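Local coordinates for protein putative 2,5-diketo-D-gluconic acid reductase B (Sinorhizobium meliloti, PDB 3UP8) that probably reduces methylglyoxal to hydroxyacetone with NADPH, as an aldo/keto reductase assigned to the 2,5-diketo-D-gluconic acid reductases, at residues A[109-114]-A[149-154]. Sequence-based numbering, arbitrary orientation.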
ATOM      1  N   SER A 109       8.648  13.413  14.222  1.00 14.35           N
ATOM      2  CA  SER A 109       8.192  12.019  14.056  1.00 14.34           C
ATOM      3  C   SER A 109       8.893  11.303  12.904  1.00 13.65           C
ATOM      4  O   SER A 109       9.057  10.083  12.935  1.00 13.83           O
ATOM      5  CB  SER A 109       6.670  11.933  13.901  1.00 13.67           C
ATOM      6  OG  SER A 109       6.273  12.302  12.599  1.00 13.68           O
ATOM      7  N   VAL A 110       9.277  12.057  11.879  1.00 13.96           N
ATOM      8  CA  VAL A 110       9.961  11.479  10.731  1.00 14.20           C
ATOM      9  C   VAL A 110      11.373  11.045  11.149  1.00 14.77           C
ATOM     10  O   VAL A 110      11.787   9.920  10.872  1.00 13.92           O
ATOM     11  CB  VAL A 110       9.963  12.441   9.524  1.00 14.18           C
ATOM     12  CG1 VAL A 110      10.895  11.941   8.420  1.00 14.23           C
ATOM     13  CG2 VAL A 110       8.538  12.604   9.003  1.00 13.29           C
ATOM     14  N   ASP A 111      12.082  11.926  11.850  1.00 15.03           N
ATOM     15  CA  ASP A 111      13.399  11.579  12.389  1.00 15.59           C
ATOM     16  C   ASP A 111      13.311  10.355  13.303  1.00 15.74           C
ATOM     17  O   ASP A 111      14.212   9.510  13.298  1.00 16.33           O
ATOM     18  CB  ASP A 111      14.008  12.761  13.150  1.00 15.14           C
ATOM     19  CG  ASP A 111      14.516  13.850  12.234  1.00 17.26           C
ATOM     20  OD1 ASP A 111      14.701  13.602  11.020  1.00 17.04           O
ATOM     21  OD2 ASP A 111      14.745  14.969  12.743  1.00 20.44           O
ATOM     22  N   GLU A 112      12.237  10.272  14.089  1.00 15.80           N
ATOM     23  CA  GLU A 112      12.044   9.158  15.010  1.00 15.78           C
ATOM     24  C   GLU A 112      11.798   7.859  14.240  1.00 15.17           C
ATOM     25  O   GLU A 112      12.375   6.833  14.570  1.00 14.50           O
ATOM     26  CB  GLU A 112      10.895   9.449  15.978  1.00 16.86           C
ATOM     27  CG  GLU A 112      10.567   8.300  16.954  1.00 18.91           C
ATOM     28  CD  GLU A 112      11.613   8.124  18.077  1.00 23.32           C
ATOM     29  OE1 GLU A 112      12.424   9.040  18.321  1.00 21.79           O
ATOM     30  OE2 GLU A 112      11.607   7.057  18.731  1.00 27.09           O
ATOM     31  N   SER A 113      10.951   7.911  13.207  1.00 14.30           N
ATOM     32  CA  SER A 113      10.744   6.758  12.318  1.00 14.22           C
ATOM     33  C   SER A 113      12.064   6.249  11.758  1.00 14.69           C
ATOM     34  O   SER A 113      12.325   5.035  11.730  1.00 15.05           O
ATOM     35  CB  SER A 113       9.819   7.130  11.146  1.00 13.58           C
ATOM     36  OG  SER A 113       8.475   7.150  11.564  1.00 14.46           O
ATOM     37  N   LEU A 114      12.892   7.178  11.298  1.00 14.26           N
ATOM     38  CA  LEU A 114      14.163   6.819  10.683  1.00 14.81           C
ATOM     39  C   LEU A 114      15.136   6.170  11.678  1.00 15.05           C
ATOM     40  O   LEU A 114      15.924   5.283  11.313  1.00 14.55           O
ATOM     41  CB  LEU A 114      14.769   8.028   9.980  1.00 14.66           C
ATOM     42  CG  LEU A 114      13.948   8.476   8.748  1.00 14.36           C
ATOM     43  CD1 LEU A 114      14.510   9.764   8.152  1.00 16.03           C
ATOM     44  CD2 LEU A 114      13.957   7.398   7.700  1.00 11.62           C
ATOM     45  N   ALA A 149      14.746  17.643   2.267  1.00 15.46           N
ATOM     46  CA  ALA A 149      15.837  17.359   3.218  1.00 15.94           C
ATOM     47  C   ALA A 149      16.563  16.044   2.898  1.00 16.01           C
ATOM     48  O   ALA A 149      17.624  15.762   3.463  1.00 16.74           O
ATOM     49  CB  ALA A 149      15.293  17.336   4.663  1.00 15.51           C
ATOM     50  N   GLY A 150      15.996  15.242   1.996  1.00 16.06           N
ATOM     51  CA  GLY A 150      16.615  13.980   1.586  1.00 15.50           C
ATOM     52  C   GLY A 150      16.229  12.812   2.487  1.00 15.38           C
ATOM     53  O   GLY A 150      16.815  11.723   2.413  1.00 15.73           O
ATOM     54  N   LYS A 151      15.220  13.022   3.317  1.00 14.46           N
ATOM     55  CA  LYS A 151      14.795  12.015   4.274  1.00 15.03           C
ATOM     56  C   LYS A 151      13.691  11.131   3.712  1.00 14.22           C
ATOM     57  O   LYS A 151      13.415  10.065   4.245  1.00 13.33           O
ATOM     58  CB  LYS A 151      14.349  12.676   5.569  1.00 14.97           C
ATOM     59  CG  LYS A 151      15.532  13.389   6.238  1.00 16.67           C
ATOM     60  CD  LYS A 151      15.145  14.001   7.544  1.00 18.54           C
ATOM     61  CE  LYS A 151      16.345  14.785   8.116  1.00 16.80           C
ATOM     62  NZ  LYS A 151      15.864  15.508   9.291  1.00 16.47           N
ATOM     63  N   VAL A 152      13.093  11.589   2.618  1.00 13.99           N
ATOM     64  CA  VAL A 152      11.978  10.908   1.971  1.00 14.05           C
ATOM     65  C   VAL A 152      12.175  11.072   0.471  1.00 13.91           C
ATOM     66  O   VAL A 152      12.354  12.192   0.007  1.00 13.95           O
ATOM     67  CB  VAL A 152      10.630  11.563   2.356  1.00 14.65           C
ATOM     68  CG1 VAL A 152       9.476  10.909   1.619  1.00 14.74           C
ATOM     69  CG2 VAL A 152      10.391  11.484   3.851  1.00 14.98           C
ATOM     70  N   ARG A 153      12.142   9.973  -0.288  1.00 12.83           N
ATOM     71  CA  ARG A 153      12.363  10.064  -1.728  1.00 12.95           C
ATOM     72  C   ARG A 153      11.080  10.532  -2.434  1.00 13.00           C
ATOM     73  O   ARG A 153      11.116  11.398  -3.318  1.00 13.05           O
ATOM     74  CB  ARG A 153      12.843   8.714  -2.294  1.00 13.03           C
ATOM     75  CG  ARG A 153      14.244   8.288  -1.830  1.00 14.74           C
ATOM     76  CD  ARG A 153      15.377   9.103  -2.461  1.00 19.25           C
ATOM     77  NE  ARG A 153      16.688   8.766  -1.872  1.00 21.73           N
ATOM     78  CZ  ARG A 153      17.233   9.370  -0.812  1.00 23.80           C
ATOM     79  NH1 ARG A 153      16.605  10.362  -0.185  1.00 22.81           N
ATOM     80  NH2 ARG A 153      18.419   8.964  -0.366  1.00 25.02           N
ATOM     81  N   HIS A 154       9.951   9.964  -2.020  1.00 12.93           N
ATOM     82  CA  HIS A 154       8.665  10.229  -2.649  1.00 13.55           C
ATOM     83  C   HIS A 154       7.625  10.442  -1.564  1.00 12.91           C
ATOM     84  O   HIS A 154       7.770   9.937  -0.449  1.00 12.93           O
ATOM     85  CB  HIS A 154       8.284   9.043  -3.526  1.00 13.73           C
ATOM     86  CG  HIS A 154       9.340   8.688  -4.511  1.00 14.09           C
ATOM     87  ND1 HIS A 154       9.545   9.404  -5.669  1.00 13.98           N
ATOM     88  CD2 HIS A 154      10.265   7.700  -4.505  1.00 14.28           C
ATOM     89  CE1 HIS A 154      10.560   8.877  -6.329  1.00 14.86           C
ATOM     90  NE2 HIS A 154      11.016   7.845  -5.642  1.00 12.86           N
TER
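K151 reaches from the loop before strand 152-158 to helix 103-117, where it meets L114 and D111. Its CB lies 3.9 Å from CD1 of L114. That methyl also comes within 4.1 Å of the carbonyl O of K151, so one branch of the leucine covers the root of the lysine. From CG onward the lysine chain is extended, with chi2, chi3 and chi4 all close to 180°. This straight course carries the tip from beside L114 to D111, steep to the helix axis. The two side chains cross at a slant, with CD and CE each 3.5 Å from D111 OD1. NZ ends the run with a salt bridge, 2.8 Å from D111 OD1. The ammonium comes in on the syn lone pair of OD1, the side facing OD2. It is still 3.7 Å from D111 OD2, so the grip is on one oxygen. The protein is a TIM barrel, and the contact joins the helix that follows strand 91-96 to the turn that leads into strand 152-158. Strand 122-127 lies between these strands in the barrel sheet. L114 and V152 both rest on V122 of this strand, and V110 and V152 on L125. The backbone of K151 is hydrogen-bonded to V122, which fixes where the lysine starts. Just before it, G150 ends helix 136-148 in a Schellman motif with positive phi (87°). With an alanine at D111, the K151 ammonium would probably lose its carboxylate mate and its extended chain would be freer to swing. On the far side of the turn, R153 NH1 donates to the carbonyl O of G150 at 2.9 Å. The donor sits above the carbonyl plane, while the oxygen lies nearly in the plane of the guanidinium.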